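Local coordinates for protease Do-like 8, chloroplastic (Arabidopsis thaliana, PDB 4IC6), which is probably a serine endopeptidase of the HtrA (Deg) family, cutting proteins in the thylakoids of the chloroplast, at residues L263-V268 against L279-P284; L272-G277 against G308-A313; V43-V48 against H83-A88. The protein carries 1 engineered substitution. All coordinates share one frame; numbering follows the deposited sequence.

Interaction 1: residues L263-V268 against L279-P284; sequences LAPDPV and LVLQVP
Leu281 lays its branched end over Ala264: CG comes to 3.5 Å from Ala264 CB, a tight contact for two carbons, and CD1 lies 3.5 Å from Ala264 CA. With CG anti to the carbonyl carbon (chi1 -64°), the end of Leu281 comes nearer to Ala264 than its stem does, and both methyls flank the single methyl of Ala264. From the side of Leu279, CD2 touches the same Ala264 CB at 4.0 Å. A methyl group suits this buried place, since it meets two leucines while its backbone stays close enough to bond to the strand.

That bond runs from Ala264 N to Leu279 O over 2.9 Å; it is nearly straight at the hydrogen (166°), and the donor lies almost in line with the C=O bond. The same oxygen also receives a CA-H contact from Leu263. A bridging water completes the link, donating to Ala264 O at 2.7 Å and accepting from Leu279 N, and so spans a place where the backbones are too far apart to pair directly.

Leu263 and Val280 form an antiparallel non-hydrogen-bonded pair, with side chains on one face of the sheet; Leu263 CD2 meets Val280 CG2 at 4.0 Å. Apolar side chains suit this buried face, where their methyls meet. Just beyond, Leu281 and Gln282 both face Glu262 in a classic beta bulge.

The contact belongs to the PDZ domain, where short strand 262-263 pairs with strand 278-282 before the chain turns at Pro265, the N-cap residue, into helix 266-271. Leu263 also packs on Leu325 of helix 322-329, and its carbonyl accepts from Lys322 of that helix, while strand 310-314 flanks strand 278-282 through the backbone bonding of Val280 with Asp309.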
loop_
_atom_site.group_PDB
_atom_site.type_symbol
_atom_site.label_atom_id
_atom_site.label_comp_id
_atom_site.label_asym_id
_atom_site.label_seq_id
_atom_site.Cartn_x
_atom_site.Cartn_y
_atom_site.Cartn_z
ATOM N N LEU A 263 14.867 22.956 17.394
ATOM C CA LEU A 263 15.493 23.747 16.341
ATOM C C LEU A 263 15.067 23.207 14.976
ATOM O O LEU A 263 14.893 21.992 14.800
ATOM C CB LEU A 263 17.020 23.713 16.480
ATOM C CG LEU A 263 17.565 24.284 17.804
ATOM C CD1 LEU A 263 19.028 23.922 17.999
ATOM C CD2 LEU A 263 17.394 25.784 17.873
ATOM N N ALA A 264 14.904 24.108 14.013
ATOM C CA ALA A 264 14.465 23.724 12.676
ATOM C C ALA A 264 15.549 22.958 11.945
ATOM O O ALA A 264 16.711 23.349 11.958
ATOM C CB ALA A 264 14.059 24.967 11.856
ATOM N N PRO A 265 15.168 21.859 11.288
ATOM C CA PRO A 265 16.110 21.179 10.404
ATOM C C PRO A 265 16.564 22.171 9.315
ATOM O O PRO A 265 15.801 23.086 8.985
ATOM C CB PRO A 265 15.264 20.057 9.802
ATOM C CG PRO A 265 14.178 19.812 10.796
ATOM C CD PRO A 265 13.886 21.140 11.420
ATOM N N ASP A 266 17.781 22.020 8.796
ATOM C CA ASP A 266 18.329 22.967 7.823
ATOM C C ASP A 266 17.420 23.214 6.612
ATOM O O ASP A 266 17.281 24.354 6.155
ATOM C CB ASP A 266 19.697 22.496 7.332
ATOM C CG ASP A 266 20.832 23.025 8.176
ATOM O OD1 ASP A 266 20.613 23.270 9.382
ATOM O OD2 ASP A 266 21.944 23.197 7.629
ATOM N N PRO A 267 16.823 22.142 6.066
ATOM C CA PRO A 267 15.946 22.316 4.899
ATOM C C PRO A 267 14.720 23.158 5.225
ATOM O O PRO A 267 14.237 23.893 4.363
ATOM C CB PRO A 267 15.531 20.885 4.552
ATOM C CG PRO A 267 16.656 20.021 5.102
ATOM C CD PRO A 267 17.077 20.721 6.369
ATOM N N VAL A 268 14.227 23.055 6.456
ATOM C CA VAL A 268 13.095 23.860 6.896
ATOM C C VAL A 268 13.529 25.311 7.100
ATOM O O VAL A 268 12.868 26.242 6.621
ATOM C CB VAL A 268 12.468 23.293 8.196
ATOM C CG1 VAL A 268 11.520 24.301 8.838
ATOM C CG2 VAL A 268 11.754 21.977 7.908
ATOM N N LEU A 279 17.517 28.176 13.724
ATOM C CA LEU A 279 16.202 28.769 13.983
ATOM C C LEU A 279 15.450 28.008 15.075
ATOM O O LEU A 279 15.246 26.795 14.976
ATOM C CB LEU A 279 15.361 28.800 12.704
ATOM C CG LEU A 279 13.855 29.077 12.834
ATOM C CD1 LEU A 279 13.578 30.466 13.385
ATOM C CD2 LEU A 279 13.147 28.873 11.491
ATOM N N VAL A 280 15.046 28.730 16.113
ATOM C CA VAL A 280 14.244 28.151 17.186
ATOM C C VAL A 280 12.799 27.973 16.726
ATOM O O VAL A 280 12.106 28.953 16.478
ATOM C CB VAL A 280 14.245 29.059 18.427
ATOM C CG1 VAL A 280 13.304 28.501 19.516
ATOM C CG2 VAL A 280 15.673 29.232 18.963
ATOM N N LEU A 281 12.352 26.727 16.612
ATOM C CA LEU A 281 10.951 26.461 16.301
ATOM C C LEU A 281 10.075 26.467 17.556
ATOM O O LEU A 281 9.230 27.350 17.725
ATOM C CB LEU A 281 10.792 25.135 15.559
ATOM C CG LEU A 281 11.450 25.058 14.179
ATOM C CD1 LEU A 281 11.078 23.760 13.490
ATOM C CD2 LEU A 281 11.056 26.264 13.323
ATOM N N GLN A 282 10.295 25.492 18.437
ATOM C CA GLN A 282 9.469 25.330 19.634
ATOM C C GLN A 282 10.256 25.431 20.950
ATOM O O GLN A 282 11.388 24.934 21.066
ATOM C CB GLN A 282 8.696 24.012 19.566
ATOM N N VAL A 283 9.632 26.067 21.938
ATOM C CA VAL A 283 10.210 26.249 23.266
ATOM C C VAL A 283 9.295 25.713 24.363
ATOM O O VAL A 283 8.352 26.394 24.763
ATOM C CB VAL A 283 10.457 27.735 23.541
ATOM C CG1 VAL A 283 10.885 27.952 24.977
ATOM C CG2 VAL A 283 11.492 28.276 22.569
ATOM N N PRO A 284 9.584 24.496 24.861
ATOM C CA PRO A 284 8.761 23.830 25.878
ATOM C C PRO A 284 8.407 24.788 27.010
ATOM O O PRO A 284 9.252 25.583 27.419
ATOM C CB PRO A 284 9.675 22.717 26.398
ATOM C CG PRO A 284 10.591 22.419 25.263
ATOM C CD PRO A 284 10.813 23.736 24.560
HETATM O O HOH W 1 17.803 25.833 12.041
#

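Interaction 2: residues L272-G277 against G308-A313; sequences LNVRNG and GDIIVA
Val274 and Ile310 supply the apolar part of the contact, their side chains meeting tip to tip. Val274 CG1 is 3.8 Å from Ile310 CD1, and Val274 CG2 touches the same methyl at 3.9 Å, so the end of the isoleucine rests on both branches of the valine. Ile310 CG2, set anti to the backbone N, also touches Val274 CG1 and comes to 3.4 Å from Asn276 O. Beta-branched residues suit these buried positions, offering methyls in two directions from a short stem.

Contacts of the backbone of Gly277 are close: its CA lies 3.3 Å from Ile311 O and 4.0 Å from the methyl Ile310 CG2. With phi 97° and psi 177°, and with Ile310 CG2 and Ile311 O pressed so near, the position suits a residue without a side chain. This loop joins helix 266-271 to strand 278-282 of the PDZ fold; Asn273, with positive phi, is the C-prime residue of the Schellman motif ending that helix. Strand 310-314 lies alongside, Ile311 bonding through its backbone to Ala278, and carries a classic beta bulge in which Val312 and Ala313 both face Lys341.

The polar side chain of Asn276 crosses that of Val312 at about a right angle, with ND2 4.0 Å from Val312 CG1. Asparagine suits this exposed place, since its amide can face solvent while ND2 lies against the valine methyl. Arg275 and Asn273 pack on Asn113 of the second subunit.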
loop_
_atom_site.group_PDB
_atom_site.type_symbol
_atom_site.label_atom_id
_atom_site.label_comp_id
_atom_site.label_asym_id
_atom_site.label_seq_id
_atom_site.Cartn_x
_atom_site.Cartn_y
_atom_site.Cartn_z
ATOM N N LEU A 272 12.452 28.826 4.956
ATOM C CA LEU A 272 11.902 30.023 5.607
ATOM C C LEU A 272 12.828 31.226 5.453
ATOM O O LEU A 272 12.668 32.241 6.133
ATOM C CB LEU A 272 11.648 29.756 7.098
ATOM C CG LEU A 272 10.567 28.714 7.391
ATOM C CD1 LEU A 272 10.520 28.360 8.882
ATOM C CD2 LEU A 272 9.210 29.210 6.899
ATOM N N ASN A 273 13.810 31.094 4.568
ATOM C CA ASN A 273 14.785 32.153 4.290
ATOM C C ASN A 273 15.684 32.528 5.476
ATOM O O ASN A 273 16.155 33.664 5.581
ATOM C CB ASN A 273 14.115 33.397 3.686
ATOM C CG ASN A 273 15.068 34.218 2.823
ATOM O OD1 ASN A 273 16.046 33.698 2.277
ATOM N ND2 ASN A 273 14.778 35.510 2.693
ATOM N N VAL A 274 15.933 31.558 6.352
ATOM C CA VAL A 274 16.939 31.707 7.395
ATOM C C VAL A 274 18.227 31.033 6.946
ATOM O O VAL A 274 18.413 29.820 7.127
ATOM C CB VAL A 274 16.470 31.089 8.732
ATOM C CG1 VAL A 274 17.551 31.258 9.798
ATOM C CG2 VAL A 274 15.157 31.719 9.166
ATOM N N ARG A 275 19.132 31.825 6.388
ATOM C CA ARG A 275 20.296 31.268 5.702
ATOM C C ARG A 275 21.528 31.205 6.591
ATOM O O ARG A 275 22.524 30.569 6.245
ATOM C CB ARG A 275 20.578 32.051 4.415
ATOM C CG ARG A 275 19.443 31.942 3.400
ATOM C CD ARG A 275 19.570 30.670 2.563
ATOM N NE ARG A 275 18.293 30.153 2.063
ATOM C CZ ARG A 275 17.320 30.892 1.527
ATOM N NH1 ARG A 275 16.205 30.309 1.093
ATOM N NH2 ARG A 275 17.454 32.211 1.413
ATOM N N ASN A 276 21.461 31.861 7.743
ATOM C CA ASN A 276 22.522 31.713 8.726
ATOM C C ASN A 276 21.956 31.501 10.130
ATOM O O ASN A 276 20.974 32.144 10.524
ATOM C CB ASN A 276 23.494 32.900 8.682
ATOM C CG ASN A 276 24.667 32.727 9.630
ATOM O OD1 ASN A 276 25.555 31.900 9.400
ATOM N ND2 ASN A 276 24.678 33.510 10.704
ATOM N N GLY A 277 22.561 30.580 10.870
ATOM C CA GLY A 277 22.183 30.360 12.255
ATOM C C GLY A 277 21.206 29.218 12.429
ATOM O O GLY A 277 20.771 28.600 11.453
ATOM N N GLY A 308 10.835 32.633 14.999
ATOM C CA GLY A 308 11.396 32.378 16.314
ATOM C C GLY A 308 12.793 32.963 16.296
ATOM O O GLY A 308 13.323 33.270 15.222
ATOM N N ASP A 309 13.404 33.116 17.462
ATOM C CA ASP A 309 14.763 33.639 17.521
ATOM C C ASP A 309 15.703 32.776 16.683
ATOM O O ASP A 309 15.475 31.572 16.488
ATOM C CB ASP A 309 15.247 33.710 18.973
ATOM N N ILE A 310 16.764 33.399 16.185
ATOM C CA ILE A 310 17.745 32.688 15.386
ATOM C C ILE A 310 19.087 32.820 16.077
ATOM O O ILE A 310 19.573 33.934 16.304
ATOM C CB ILE A 310 17.828 33.254 13.941
ATOM C CG1 ILE A 310 16.486 33.061 13.222
ATOM C CG2 ILE A 310 18.950 32.572 13.182
ATOM C CD1 ILE A 310 16.227 34.056 12.071
ATOM N N ILE A 311 19.672 31.682 16.435
ATOM C CA ILE A 311 20.919 31.671 17.194
ATOM C C ILE A 311 22.116 31.722 16.249
ATOM O O ILE A 311 22.349 30.782 15.480
ATOM C CB ILE A 311 21.016 30.406 18.095
ATOM C CG1 ILE A 311 19.927 30.435 19.171
ATOM C CG2 ILE A 311 22.393 30.295 18.714
ATOM C CD1 ILE A 311 19.852 29.135 19.990
ATOM N N VAL A 312 22.875 32.818 16.319
ATOM C CA VAL A 312 23.960 33.062 15.364
ATOM C C VAL A 312 25.333 32.913 16.014
ATOM O O VAL A 312 26.341 32.697 15.332
ATOM C CB VAL A 312 23.824 34.444 14.671
ATOM C CG1 VAL A 312 22.520 34.512 13.869
ATOM C CG2 VAL A 312 23.887 35.576 15.685
ATOM N N ALA A 313 25.361 32.983 17.341
ATOM C CA ALA A 313 26.608 32.856 18.078
ATOM C C ALA A 313 26.386 32.323 19.500
ATOM O O ALA A 313 25.449 32.728 20.182
ATOM C CB ALA A 313 27.315 34.209 18.130
#

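Interaction 3: residues V43-V48 against H83-A88; sequences VNIFDV and HVIGNA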
loop_
_atom_site.group_PDB
_atom_site.type_symbol
_atom_site.label_atom_id
_atom_site.label_comp_id
_atom_site.label_asym_id
_atom_site.label_seq_id
_atom_site.Cartn_x
_atom_site.Cartn_y
_atom_site.Cartn_z
ATOM N N VAL A 43 32.802 -7.302 11.566
ATOM C CA VAL A 43 32.259 -8.446 12.294
ATOM C C VAL A 43 30.760 -8.568 12.075
ATOM O O VAL A 43 30.120 -7.652 11.555
ATOM C CB VAL A 43 32.538 -8.373 13.815
ATOM C CG1 VAL A 43 34.028 -8.289 14.089
ATOM C CG2 VAL A 43 31.805 -7.194 14.453
ATOM N N ASN A 44 30.215 -9.711 12.467
ATOM C CA ASN A 44 28.775 -9.932 12.470
ATOM C C ASN A 44 28.227 -9.921 13.901
ATOM O O ASN A 44 28.801 -10.538 14.803
ATOM C CB ASN A 44 28.437 -11.258 11.773
ATOM C CG ASN A 44 27.034 -11.726 12.066
ATOM O OD1 ASN A 44 26.054 -11.182 11.544
ATOM N ND2 ASN A 44 26.923 -12.752 12.899
ATOM N N ILE A 45 27.119 -9.212 14.103
ATOM C CA ILE A 45 26.488 -9.125 15.416
ATOM C C ILE A 45 25.032 -9.589 15.360
ATOM O O ILE A 45 24.219 -9.031 14.605
ATOM C CB ILE A 45 26.506 -7.668 15.952
ATOM C CG1 ILE A 45 27.942 -7.151 16.048
ATOM C CG2 ILE A 45 25.791 -7.580 17.302
ATOM C CD1 ILE A 45 28.061 -5.646 16.262
ATOM N N PHE A 46 24.716 -10.621 16.139
ATOM C CA PHE A 46 23.338 -11.033 16.370
ATOM C C PHE A 46 22.886 -10.608 17.772
ATOM O O PHE A 46 23.536 -10.940 18.762
ATOM C CB PHE A 46 23.171 -12.551 16.196
ATOM C CG PHE A 46 23.255 -13.015 14.761
ATOM C CD1 PHE A 46 22.308 -12.611 13.828
ATOM C CD2 PHE A 46 24.275 -13.858 14.344
ATOM C CE1 PHE A 46 22.380 -13.038 12.506
ATOM C CE2 PHE A 46 24.348 -14.294 13.026
ATOM C CZ PHE A 46 23.401 -13.881 12.109
ATOM N N ASP A 47 21.781 -9.862 17.847
ATOM C CA ASP A 47 21.159 -9.499 19.126
ATOM C C ASP A 47 20.670 -10.776 19.808
ATOM O O ASP A 47 19.839 -11.510 19.252
ATOM C CB ASP A 47 19.983 -8.541 18.885
ATOM C CG ASP A 47 19.358 -8.015 20.179
ATOM O OD1 ASP A 47 19.244 -8.778 21.173
ATOM O OD2 ASP A 47 18.957 -6.831 20.201
ATOM N N VAL A 48 21.174 -11.062 21.003
ATOM C CA VAL A 48 20.806 -12.324 21.654
ATOM C C VAL A 48 19.333 -12.391 22.051
ATOM O O VAL A 48 18.818 -13.476 22.331
ATOM C CB VAL A 48 21.693 -12.674 22.887
ATOM C CG1 VAL A 48 23.159 -12.831 22.480
ATOM C CG2 VAL A 48 21.527 -11.644 24.000
ATOM N N HIS A 83 21.066 0.692 16.923
ATOM C CA HIS A 83 19.954 -0.051 16.339
ATOM C C HIS A 83 20.202 -1.540 16.071
ATOM O O HIS A 83 19.258 -2.314 16.122
ATOM C CB HIS A 83 19.452 0.620 15.040
ATOM C CG HIS A 83 18.198 -0.004 14.498
ATOM N ND1 HIS A 83 18.187 -0.796 13.367
ATOM C CD2 HIS A 83 16.927 0.022 14.952
ATOM C CE1 HIS A 83 16.952 -1.222 13.146
ATOM N NE2 HIS A 83 16.169 -0.732 14.089
ATOM N N VAL A 84 21.436 -1.960 15.779
ATOM C CA VAL A 84 21.621 -3.383 15.493
ATOM C C VAL A 84 21.401 -4.245 16.748
ATOM O O VAL A 84 20.994 -5.403 16.655
ATOM C CB VAL A 84 22.964 -3.743 14.799
ATOM C CG1 VAL A 84 23.255 -2.812 13.622
ATOM C CG2 VAL A 84 24.107 -3.796 15.786
ATOM N N ILE A 85 21.654 -3.671 17.921
ATOM C CA ILE A 85 21.284 -4.346 19.162
ATOM C C ILE A 85 20.167 -3.617 19.887
ATOM O O ILE A 85 20.133 -3.605 21.113
ATOM C CB ILE A 85 22.491 -4.532 20.108
ATOM C CG1 ILE A 85 23.222 -3.203 20.339
ATOM C CG2 ILE A 85 23.436 -5.561 19.546
ATOM C CD1 ILE A 85 23.971 -3.158 21.673
ATOM N N GLY A 86 19.254 -3.020 19.124
ATOM C CA GLY A 86 18.216 -2.168 19.681
ATOM C C GLY A 86 17.285 -2.901 20.621
ATOM O O GLY A 86 16.898 -2.389 21.679
ATOM N N ASN A 87 16.898 -4.111 20.234
ATOM C CA ASN A 87 16.006 -4.886 21.081
ATOM C C ASN A 87 16.635 -5.203 22.428
ATOM O O ASN A 87 15.990 -5.073 23.463
ATOM C CB ASN A 87 15.542 -6.173 20.411
ATOM C CG ASN A 87 14.246 -6.688 21.008
ATOM O OD1 ASN A 87 13.265 -5.942 21.114
ATOM N ND2 ASN A 87 14.244 -7.951 21.450
ATOM N N ALA A 88 17.893 -5.623 22.422
ATOM C CA ALA A 88 18.572 -5.900 23.682
ATOM C C ALA A 88 18.691 -4.622 24.533
ATOM O O ALA A 88 18.486 -4.657 25.739
ATOM C CB ALA A 88 19.934 -6.518 23.433
#
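Val84, the residue after the predicted charge-relay His83, brings CG2 to 4.4 Å from Ile45 CD1, a loose apolar contact within the barrel of the protease domain. Its side chain is about 5 Å from that of Ala204, the engineered residue at the predicted third charge-relay position. Next comes Ile85, at the N-cap position before helix 86-90. Its CG2 lies 3.8 Å from Ile45 CG2, the two side chains crossing obliquely; chi1 of 52° sets CG1 between the backbone N and the carbonyl carbon, sending the longer branch away from strand 42-47 as CG2 faces it. Isoleucine suits this buried place, since Ile85 also touches Val99, Ala128 and Leu130 of neighbouring barrel strands.

The polar half of the contact begins at Asn87, whose CB is 3.5 Å from Asp47 OD2. Its amide turns to Thr49, bonding ND2 to Thr49 OG1. Ala88 then donates its backbone N-H to Asp47 OD2 over 2.7 Å, at 150°, and OD2 receives it on its syn lone pair. The methyl of Ala88 also lies against the carboxylate, with CB 3.3 Å from Asp47 OD1; a small side chain lets the acid come this close. Asp47 presents its carboxylate because CG is anti to the backbone N (chi1 -175°), extending it from the last residue of the strand to the helix.

OD1 of Asp47 is bound by Thr49 OG1, so the buried carboxylate is held at both oxygens. The N-H bond ties strand 42-47 to the short helix after the predicted catalytic histidine; the helix N-terminus would probably also favour the charged form of Asp47.

In the fold
Along the chain interaction 3 comes first, wholly in the protease part, followed by interactions 1 and 2, whose segments alternate within the PDZ domain. Those two have centres 9 Å apart and touch: strands 278-282 and 310-314 are neighbours in one antiparallel sheet, and Leu279 packs on Leu272. Interaction 3 lies across the chain's centre, its centre 33 Å from that of interaction 1 and 39 Å from that of interaction 2, in the first beta-barrel. The grouping reflects the HtrA build, in which a chymotrypsin-like protease carries a separately folded PDZ domain; interactions 1 and 2 also border a second subunit.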